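Local coordinates for CELL division control protein 11 (Saccharomyces cerevisiae, PDB 5AR1) that forms, with other septins, the cortical filament collar at the mother-bud neck that serves cytokinesis, as a subunit with a GTPase-type domain, at residues 164-172 and 284-295; 186-194 and 226-234. All blocks are in the same frame, centred on the assembly; numbering follows the deposited sequence.

Contact 1 of 2, residues 164-172 and 284-295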
loop_
_atom_site.group_PDB
_atom_site.type_symbol
_atom_site.label_atom_id
_atom_site.label_comp_id
_atom_site.label_asym_id
_atom_site.label_seq_id
_atom_site.Cartn_x
_atom_site.Cartn_y
_atom_site.Cartn_z
ATOM N N GLN A 164 7.103 -12.091 0.328
ATOM C CA GLN A 164 6.619 -12.832 1.478
ATOM C C GLN A 164 5.298 -12.218 1.952
ATOM O O GLN A 164 4.248 -12.864 1.868
ATOM C CB GLN A 164 7.676 -12.812 2.596
ATOM C CG GLN A 164 9.036 -13.336 2.145
ATOM C CD GLN A 164 10.050 -13.326 3.254
ATOM O OE1 GLN A 164 10.674 -12.303 3.553
ATOM N NE2 GLN A 164 10.262 -14.479 3.862
ATOM N N LEU A 165 5.347 -10.931 2.341
ATOM C CA LEU A 165 4.244 -10.179 2.928
ATOM C C LEU A 165 3.141 -9.837 1.965
ATOM O O LEU A 165 2.033 -9.569 2.412
ATOM C CB LEU A 165 4.767 -8.939 3.662
ATOM C CG LEU A 165 5.447 -9.328 5.004
ATOM C CD1 LEU A 165 6.981 -9.434 4.886
ATOM C CD2 LEU A 165 5.029 -8.430 6.139
ATOM N N GLY A 166 3.411 -9.954 0.669
ATOM C CA GLY A 166 2.452 -9.676 -0.402
ATOM C C GLY A 166 1.319 -10.674 -0.509
ATOM O O GLY A 166 0.331 -10.431 -1.207
ATOM N N SER A 167 1.465 -11.808 0.170
ATOM C CA SER A 167 0.450 -12.848 0.200
ATOM C C SER A 167 -0.475 -12.629 1.401
ATOM O O SER A 167 -1.631 -13.050 1.362
ATOM C CB SER A 167 1.109 -14.220 0.283
ATOM O OG SER A 167 0.167 -15.237 -0.013
ATOM N N LEU A 168 0.040 -11.960 2.459
ATOM C CA LEU A 168 -0.680 -11.680 3.702
ATOM C C LEU A 168 -1.349 -10.298 3.748
ATOM O O LEU A 168 -2.426 -10.192 4.325
ATOM C CB LEU A 168 0.240 -11.845 4.924
ATOM C CG LEU A 168 1.022 -13.145 5.032
ATOM C CD1 LEU A 168 2.518 -12.870 5.110
ATOM C CD2 LEU A 168 0.552 -13.967 6.210
ATOM N N VAL A 169 -0.713 -9.244 3.198
ATOM C CA VAL A 169 -1.247 -7.873 3.226
ATOM C C VAL A 169 -1.324 -7.285 1.820
ATOM O O VAL A 169 -0.526 -7.681 0.974
ATOM C CB VAL A 169 -0.464 -6.970 4.234
ATOM C CG1 VAL A 169 0.984 -6.742 3.813
ATOM C CG2 VAL A 169 -1.166 -5.644 4.487
ATOM N N ASN A 170 -2.267 -6.354 1.557
ATOM C CA ASN A 170 -2.386 -5.700 0.234
ATOM C C ASN A 170 -1.282 -4.661 0.076
ATOM O O ASN A 170 -1.445 -3.543 0.578
ATOM C CB ASN A 170 -3.751 -5.012 0.081
ATOM C CG ASN A 170 -4.867 -5.921 -0.333
ATOM O OD1 ASN A 170 -4.668 -6.897 -1.065
ATOM N ND2 ASN A 170 -6.085 -5.536 0.016
ATOM N N ILE A 171 -0.157 -5.013 -0.586
ATOM C CA ILE A 171 0.951 -4.053 -0.719
ATOM C C ILE A 171 0.748 -3.103 -1.891
ATOM O O ILE A 171 0.593 -3.561 -3.018
ATOM C CB ILE A 171 2.359 -4.745 -0.741
ATOM C CG1 ILE A 171 2.716 -5.296 0.669
ATOM C CG2 ILE A 171 3.469 -3.790 -1.258
ATOM C CD1 ILE A 171 3.773 -6.306 0.712
ATOM N N ILE A 172 0.772 -1.787 -1.623
ATOM C CA ILE A 172 0.687 -0.770 -2.682
ATOM C C ILE A 172 2.025 0.053 -2.673
ATOM O O ILE A 172 2.359 0.661 -1.655
ATOM C CB ILE A 172 -0.645 0.076 -2.703
ATOM C CG1 ILE A 172 -0.767 1.081 -1.565
ATOM C CG2 ILE A 172 -1.899 -0.800 -2.733
ATOM C CD1 ILE A 172 -0.663 2.465 -2.054
ATOM N N LEU A 284 -10.041 -2.835 -0.476
ATOM C CA LEU A 284 -8.874 -3.367 0.225
ATOM C C LEU A 284 -9.358 -4.015 1.514
ATOM O O LEU A 284 -8.753 -4.988 1.989
ATOM C CB LEU A 284 -7.877 -2.250 0.582
ATOM C CG LEU A 284 -7.309 -1.404 -0.537
ATOM C CD1 LEU A 284 -7.076 0.006 -0.072
ATOM C CD2 LEU A 284 -6.021 -1.983 -1.057
ATOM N N LYS A 285 -10.429 -3.456 2.113
ATOM C CA LYS A 285 -10.989 -4.003 3.353
ATOM C C LYS A 285 -11.567 -5.348 2.975
ATOM O O LYS A 285 -11.186 -6.342 3.563
ATOM C CB LYS A 285 -12.077 -3.074 3.919
ATOM C CG LYS A 285 -12.303 -3.184 5.404
ATOM C CD LYS A 285 -13.781 -3.365 5.719
ATOM C CE LYS A 285 -14.054 -3.386 7.205
ATOM N NZ LYS A 285 -14.234 -2.014 7.761
ATOM N N ASN A 286 -12.358 -5.386 1.890
ATOM C CA ASN A 286 -12.991 -6.585 1.369
ATOM C C ASN A 286 -12.000 -7.575 0.824
ATOM O O ASN A 286 -12.140 -8.745 1.118
ATOM C CB ASN A 286 -14.082 -6.250 0.356
ATOM C CG ASN A 286 -15.324 -5.636 0.988
ATOM O OD1 ASN A 286 -15.285 -5.023 2.073
ATOM N ND2 ASN A 286 -16.461 -5.760 0.308
ATOM N N TYR A 287 -10.971 -7.128 0.111
ATOM C CA TYR A 287 -9.947 -8.026 -0.425
ATOM C C TYR A 287 -9.201 -8.753 0.702
ATOM O O TYR A 287 -9.030 -9.969 0.597
ATOM C CB TYR A 287 -8.968 -7.304 -1.388
ATOM C CG TYR A 287 -8.256 -8.247 -2.337
ATOM C CD1 TYR A 287 -7.049 -8.848 -1.981
ATOM C CD2 TYR A 287 -8.807 -8.575 -3.569
ATOM C CE1 TYR A 287 -6.402 -9.739 -2.839
ATOM C CE2 TYR A 287 -8.162 -9.452 -4.442
ATOM C CZ TYR A 287 -6.966 -10.041 -4.069
ATOM O OH TYR A 287 -6.353 -10.941 -4.909
ATOM N N THR A 288 -8.816 -8.049 1.797
ATOM C CA THR A 288 -8.088 -8.737 2.873
ATOM C C THR A 288 -8.957 -9.723 3.633
ATOM O O THR A 288 -8.401 -10.652 4.202
ATOM C CB THR A 288 -7.307 -7.822 3.832
ATOM O OG1 THR A 288 -8.198 -7.137 4.713
ATOM C CG2 THR A 288 -6.344 -6.867 3.109
ATOM N N HIS A 289 -10.301 -9.561 3.612
ATOM C CA HIS A 289 -11.221 -10.477 4.288
ATOM C C HIS A 289 -11.707 -11.621 3.392
ATOM O O HIS A 289 -11.659 -12.779 3.822
ATOM C CB HIS A 289 -12.409 -9.737 4.925
ATOM C CG HIS A 289 -13.346 -10.650 5.666
ATOM N ND1 HIS A 289 -12.901 -11.456 6.719
ATOM C CD2 HIS A 289 -14.672 -10.866 5.486
ATOM C CE1 HIS A 289 -13.969 -12.115 7.152
ATOM N NE2 HIS A 289 -15.059 -11.797 6.444
ATOM N N GLU A 290 -12.177 -11.299 2.162
ATOM C CA GLU A 290 -12.736 -12.266 1.217
ATOM C C GLU A 290 -11.694 -13.270 0.643
ATOM O O GLU A 290 -12.029 -14.456 0.539
ATOM C CB GLU A 290 -13.548 -11.568 0.093
ATOM C CG GLU A 290 -12.717 -10.913 -1.016
ATOM C CD GLU A 290 -13.287 -9.741 -1.808
ATOM O OE1 GLU A 290 -14.520 -9.526 -1.762
ATOM O OE2 GLU A 290 -12.495 -9.056 -2.501
ATOM N N ILE A 291 -10.447 -12.834 0.325
ATOM C CA ILE A 291 -9.446 -13.736 -0.277
ATOM C C ILE A 291 -8.119 -13.859 0.531
ATOM O O ILE A 291 -7.640 -14.984 0.725
ATOM C CB ILE A 291 -9.196 -13.373 -1.775
ATOM C CG1 ILE A 291 -7.897 -14.005 -2.339
ATOM C CG2 ILE A 291 -9.239 -11.871 -2.015
ATOM C CD1 ILE A 291 -7.788 -14.034 -3.888
ATOM N N LEU A 292 -7.530 -12.731 0.972
ATOM C CA LEU A 292 -6.251 -12.684 1.711
ATOM C C LEU A 292 -6.230 -13.392 3.095
ATOM O O LEU A 292 -5.169 -13.857 3.526
ATOM C CB LEU A 292 -5.819 -11.228 1.864
ATOM C CG LEU A 292 -4.512 -10.808 1.254
ATOM C CD1 LEU A 292 -4.307 -11.437 -0.076
ATOM C CD2 LEU A 292 -4.426 -9.309 1.188
ATOM N N TYR A 293 -7.385 -13.419 3.793
ATOM C CA TYR A 293 -7.566 -14.084 5.080
ATOM C C TYR A 293 -7.977 -15.517 4.787
ATOM O O TYR A 293 -7.641 -16.427 5.545
ATOM C CB TYR A 293 -8.626 -13.360 5.935
ATOM C CG TYR A 293 -9.202 -14.176 7.080
ATOM C CD1 TYR A 293 -8.455 -14.435 8.227
ATOM C CD2 TYR A 293 -10.504 -14.664 7.027
ATOM C CE1 TYR A 293 -8.983 -15.177 9.284
ATOM C CE2 TYR A 293 -11.043 -15.405 8.077
ATOM C CZ TYR A 293 -10.278 -15.663 9.204
ATOM O OH TYR A 293 -10.825 -16.381 10.244
ATOM N N GLU A 294 -8.691 -15.714 3.670
ATOM C CA GLU A 294 -9.160 -17.018 3.215
ATOM C C GLU A 294 -7.998 -17.974 2.898
ATOM O O GLU A 294 -8.077 -19.160 3.208
ATOM C CB GLU A 294 -10.098 -16.829 2.010
ATOM C CG GLU A 294 -11.476 -17.449 2.189
ATOM C CD GLU A 294 -12.066 -17.451 3.590
ATOM O OE1 GLU A 294 -12.396 -16.358 4.107
ATOM O OE2 GLU A 294 -12.201 -18.552 4.168
ATOM N N ARG A 295 -6.910 -17.434 2.312
ATOM C CA ARG A 295 -5.691 -18.162 1.958
ATOM C C ARG A 295 -4.930 -18.530 3.225
ATOM O O ARG A 295 -4.335 -19.606 3.287
ATOM C CB ARG A 295 -4.804 -17.302 1.038
ATOM C CG ARG A 295 -3.723 -18.099 0.308
ATOM C CD ARG A 295 -2.834 -17.243 -0.572
ATOM N NE ARG A 295 -3.583 -16.618 -1.666
ATOM C CZ ARG A 295 -3.649 -15.308 -1.879
ATOM N NH1 ARG A 295 -2.987 -14.466 -1.095
ATOM N NH2 ARG A 295 -4.361 -14.830 -2.890
#
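The Asn170 amide meets the Tyr287 ring obliquely, their planes 45° apart, with OD1 3.2 Å from Tyr287 CD1. Within its own segment, the Tyr287 ring carries Ile291 CG2 over the centre of one face. On the amide's nitrogen side, Asn170 ND2 lies 3.4 Å from Thr288 CG2 and also near Leu284 CD2. Leu292 CD2 comes to 3.3 Å from Asn170 OD1. The Asn170 CG sits beside the backbone N (chi1 -83°), which sends the amide out among these four residues of the C-terminal helices. Its buried ND2 donates to His141 O, so the amide is held by the neighbouring backbone as well. Residues 164-172 are the return leg of a beta-alpha-beta crossover in the septin G domain, a P-loop NTPase fold: strand 142-147, helix 156-165, then edge strand 171-175. In the turn between helix and strand, Leu292 lies against the backbone, its CD1 3.4 Å from Ser167 O and its CG 3.8 Å from Leu168 O. At the outer end the Arg295 guanidinium, its chain bent at chi3 (-64°), turns an edge to Ser167 O. Arg295 NH1 gives a weak hydrogen bond to Ser167 OG, 3.4 Å long.

Contact 2 of 2, residues 186-194 and 226-234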
loop_
_atom_site.group_PDB
_atom_site.type_symbol
_atom_site.label_atom_id
_atom_site.label_comp_id
_atom_site.label_asym_id
_atom_site.label_seq_id
_atom_site.Cartn_x
_atom_site.Cartn_y
_atom_site.Cartn_z
ATOM N N LEU A 186 11.811 10.832 -11.952
ATOM C CA LEU A 186 10.612 10.178 -11.447
ATOM C C LEU A 186 10.062 9.174 -12.447
ATOM O O LEU A 186 9.759 8.053 -12.041
ATOM C CB LEU A 186 9.540 11.217 -11.120
ATOM C CG LEU A 186 8.944 11.152 -9.729
ATOM C CD1 LEU A 186 8.374 12.494 -9.338
ATOM C CD2 LEU A 186 7.866 10.077 -9.631
ATOM N N LYS A 187 9.936 9.564 -13.747
ATOM C CA LYS A 187 9.444 8.680 -14.807
ATOM C C LYS A 187 10.294 7.423 -14.814
ATOM O O LYS A 187 9.754 6.315 -14.767
ATOM C CB LYS A 187 9.548 9.338 -16.189
ATOM C CG LYS A 187 8.425 10.266 -16.578
ATOM C CD LYS A 187 8.434 10.504 -18.095
ATOM C CE LYS A 187 7.856 11.833 -18.533
ATOM N NZ LYS A 187 8.708 12.992 -18.130
ATOM N N LEU A 188 11.636 7.608 -14.849
ATOM C CA LEU A 188 12.628 6.540 -14.857
ATOM C C LEU A 188 12.365 5.586 -13.703
ATOM O O LEU A 188 11.957 4.459 -13.959
ATOM C CB LEU A 188 14.032 7.128 -14.779
ATOM C CG LEU A 188 15.170 6.136 -14.760
ATOM C CD1 LEU A 188 16.191 6.473 -15.836
ATOM C CD2 LEU A 188 15.850 6.146 -13.412
ATOM N N ASN A 189 12.529 6.058 -12.447
ATOM C CA ASN A 189 12.287 5.293 -11.223
ATOM C C ASN A 189 10.934 4.568 -11.264
ATOM O O ASN A 189 10.888 3.376 -10.960
ATOM C CB ASN A 189 12.389 6.191 -9.999
ATOM C CG ASN A 189 13.765 6.218 -9.399
ATOM O OD1 ASN A 189 14.174 5.289 -8.687
ATOM N ND2 ASN A 189 14.511 7.282 -9.672
ATOM N N LYS A 190 9.855 5.251 -11.711
ATOM C CA LYS A 190 8.549 4.610 -11.837
ATOM C C LYS A 190 8.664 3.373 -12.749
ATOM O O LYS A 190 8.419 2.261 -12.278
ATOM C CB LYS A 190 7.471 5.601 -12.307
ATOM C CG LYS A 190 6.894 6.458 -11.180
ATOM C CD LYS A 190 5.487 6.934 -11.525
ATOM C CE LYS A 190 4.921 7.861 -10.477
ATOM N NZ LYS A 190 3.533 8.287 -10.799
ATOM N N LYS A 191 9.178 3.561 -13.988
ATOM C CA LYS A 191 9.424 2.530 -15.010
ATOM C C LYS A 191 10.167 1.304 -14.433
ATOM O O LYS A 191 9.702 0.178 -14.615
ATOM C CB LYS A 191 10.231 3.146 -16.181
ATOM C CG LYS A 191 10.390 2.251 -17.418
ATOM C CD LYS A 191 11.549 2.649 -18.323
ATOM C CE LYS A 191 11.147 3.665 -19.377
ATOM N NZ LYS A 191 12.236 3.915 -20.373
ATOM N N LEU A 192 11.303 1.534 -13.734
ATOM C CA LEU A 192 12.159 0.487 -13.175
ATOM C C LEU A 192 11.474 -0.299 -12.042
ATOM O O LEU A 192 11.441 -1.527 -12.096
ATOM C CB LEU A 192 13.535 1.034 -12.722
ATOM C CG LEU A 192 14.334 1.995 -13.645
ATOM C CD1 LEU A 192 15.646 2.411 -12.990
ATOM C CD2 LEU A 192 14.649 1.375 -15.028
ATOM N N ILE A 193 10.903 0.395 -11.034
ATOM C CA ILE A 193 10.217 -0.257 -9.922
ATOM C C ILE A 193 9.163 -1.202 -10.484
ATOM O O ILE A 193 9.064 -2.345 -10.033
ATOM C CB ILE A 193 9.617 0.778 -8.950
ATOM C CG1 ILE A 193 10.722 1.545 -8.214
ATOM C CG2 ILE A 193 8.668 0.100 -7.948
ATOM C CD1 ILE A 193 10.280 2.908 -7.677
ATOM N N MET A 194 8.423 -0.743 -11.511
ATOM C CA MET A 194 7.403 -1.560 -12.154
ATOM C C MET A 194 8.028 -2.734 -12.906
ATOM O O MET A 194 7.494 -3.842 -12.832
ATOM C CB MET A 194 6.475 -0.726 -13.043
ATOM C CG MET A 194 5.620 0.278 -12.279
ATOM S SD MET A 194 4.792 -0.348 -10.770
ATOM C CE MET A 194 3.758 -1.724 -11.473
ATOM N N ARG A 226 -3.954 2.779 -11.858
ATOM C CA ARG A 226 -2.900 1.767 -12.009
ATOM C C ARG A 226 -1.680 2.382 -12.663
ATOM O O ARG A 226 -0.556 1.999 -12.361
ATOM C CB ARG A 226 -3.409 0.633 -12.887
ATOM C CG ARG A 226 -4.019 -0.522 -12.153
ATOM C CD ARG A 226 -4.442 -1.529 -13.198
ATOM N NE ARG A 226 -5.264 -2.596 -12.630
ATOM C CZ ARG A 226 -6.080 -3.376 -13.333
ATOM N NH1 ARG A 226 -6.221 -3.195 -14.640
ATOM N NH2 ARG A 226 -6.769 -4.336 -12.731
ATOM N N THR A 227 -1.914 3.348 -13.541
ATOM C CA THR A 227 -0.922 4.118 -14.270
ATOM C C THR A 227 -0.062 4.973 -13.343
ATOM O O THR A 227 1.124 5.172 -13.621
ATOM C CB THR A 227 -1.700 4.927 -15.298
ATOM O OG1 THR A 227 -1.720 4.179 -16.491
ATOM C CG2 THR A 227 -1.205 6.341 -15.495
ATOM N N LEU A 228 -0.660 5.481 -12.253
ATOM C CA LEU A 228 0.005 6.358 -11.292
ATOM C C LEU A 228 1.010 5.626 -10.404
ATOM O O LEU A 228 1.910 6.250 -9.834
ATOM C CB LEU A 228 -1.039 7.135 -10.469
ATOM C CG LEU A 228 -2.065 7.953 -11.283
ATOM C CD1 LEU A 228 -3.179 8.473 -10.398
ATOM C CD2 LEU A 228 -1.409 9.083 -12.028
ATOM N N LEU A 229 0.877 4.294 -10.335
ATOM C CA LEU A 229 1.730 3.384 -9.568
ATOM C C LEU A 229 3.158 3.350 -10.092
ATOM O O LEU A 229 3.334 3.267 -11.324
ATOM C CB LEU A 229 1.148 1.964 -9.643
ATOM C CG LEU A 229 0.678 1.293 -8.382
ATOM C CD1 LEU A 229 0.303 2.282 -7.291
ATOM C CD2 LEU A 229 -0.461 0.378 -8.694
ATOM N N PRO A 230 4.187 3.328 -9.194
ATOM C CA PRO A 230 4.135 3.461 -7.725
ATOM C C PRO A 230 3.758 4.890 -7.340
ATOM O O PRO A 230 4.347 5.835 -7.866
ATOM C CB PRO A 230 5.576 3.129 -7.282
ATOM C CG PRO A 230 6.255 2.577 -8.479
ATOM C CD PRO A 230 5.588 3.246 -9.638
ATOM N N PHE A 231 2.752 5.059 -6.457
ATOM C CA PHE A 231 2.278 6.382 -6.064
ATOM C C PHE A 231 3.357 7.314 -5.518
ATOM O O PHE A 231 3.998 6.985 -4.536
ATOM C CB PHE A 231 1.112 6.274 -5.070
ATOM C CG PHE A 231 -0.148 5.618 -5.590
ATOM C CD1 PHE A 231 -0.589 5.850 -6.893
ATOM C CD2 PHE A 231 -0.943 4.836 -4.752
ATOM C CE1 PHE A 231 -1.765 5.264 -7.361
ATOM C CE2 PHE A 231 -2.121 4.248 -5.222
ATOM C CZ PHE A 231 -2.521 4.463 -6.524
ATOM N N ALA A 232 3.571 8.462 -6.167
ATOM C CA ALA A 232 4.499 9.479 -5.670
ATOM C C ALA A 232 3.560 10.487 -5.020
ATOM O O ALA A 232 3.155 11.474 -5.642
ATOM C CB ALA A 232 5.267 10.106 -6.823
ATOM N N ILE A 233 3.115 10.145 -3.803
ATOM C CA ILE A 233 2.099 10.840 -3.010
ATOM C C ILE A 233 2.738 11.915 -2.090
ATOM O O ILE A 233 3.363 11.573 -1.097
ATOM C CB ILE A 233 1.207 9.761 -2.294
ATOM C CG1 ILE A 233 0.084 10.368 -1.453
ATOM C CG2 ILE A 233 1.992 8.739 -1.481
ATOM C CD1 ILE A 233 -1.251 9.504 -1.502
ATOM N N ILE A 234 2.600 13.213 -2.461
ATOM C CA ILE A 234 3.202 14.373 -1.763
ATOM C C ILE A 234 2.298 15.629 -1.716
ATOM O O ILE A 234 1.421 15.764 -2.561
ATOM C CB ILE A 234 4.607 14.724 -2.363
ATOM C CG1 ILE A 234 4.674 14.540 -3.904
ATOM C CG2 ILE A 234 5.733 13.946 -1.662
ATOM C CD1 ILE A 234 4.026 15.634 -4.778
#
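Pro230 is the bump of this contact, and the hollow that takes it is walled by Lys190, Ile193 and Met194 of one helix face. Its ring drives CG against Ile193 CG2 at 3.5 Å, while CD is flanked by Lys190 CG at 3.8 Å and Met194 SD at 3.9 Å. The peptide bond between Leu229 and Pro230 is cis, just past helix 218-228. A bend at chi2 (-46°) brings Met194 SD beside the proline and 4.5 Å from Leu229 CB. Lys190 does the opposite: extended beyond CG, its aliphatic chain runs alongside the proline and passes its CE 3.4 Å from Pro230 O. The ammonium then reaches the backbone, where Lys190 NZ donates to Leu228 O at 2.8 Å, tilted 31° from the carbonyl plane. Tyr240 O accepts from the same NZ, so two backbone carbonyls grip the charge. A smaller bump, Ala232 CB, meets Leu186 CD2 at 3.8 Å one turn earlier along the helix. Within the septin G domain the contact thus joins helix 183-199, which follows the predicted G4 motif, to the chain leaving helix 218-228, with Ile175 of strand 171-175 touching Lys190, Ile193 and Pro230, and strand 239-240 covering Leu228 and Phe231.

Strand 171-175 is the bridge: segment 164-172 of contact 1 ends on its first residues, and helix 183-199 of contact 2 follows it in the chain. The centres lie about 22 Å apart, on opposite sides of the middle of the domain, yet the two meet where Ile172 CD1 packs on Phe231 CD2 at 3.6 Å. Contact 2 is the one nearer the probable nucleotide pocket. The side chain of Ala232 is about 4 Å from that of Ser178, in the G4 motif region inferred to bind GTP. In contact 1, the Val169 side chain is about 12 Å from Gly34, a probable GTP-binding residue of the predicted G1 motif.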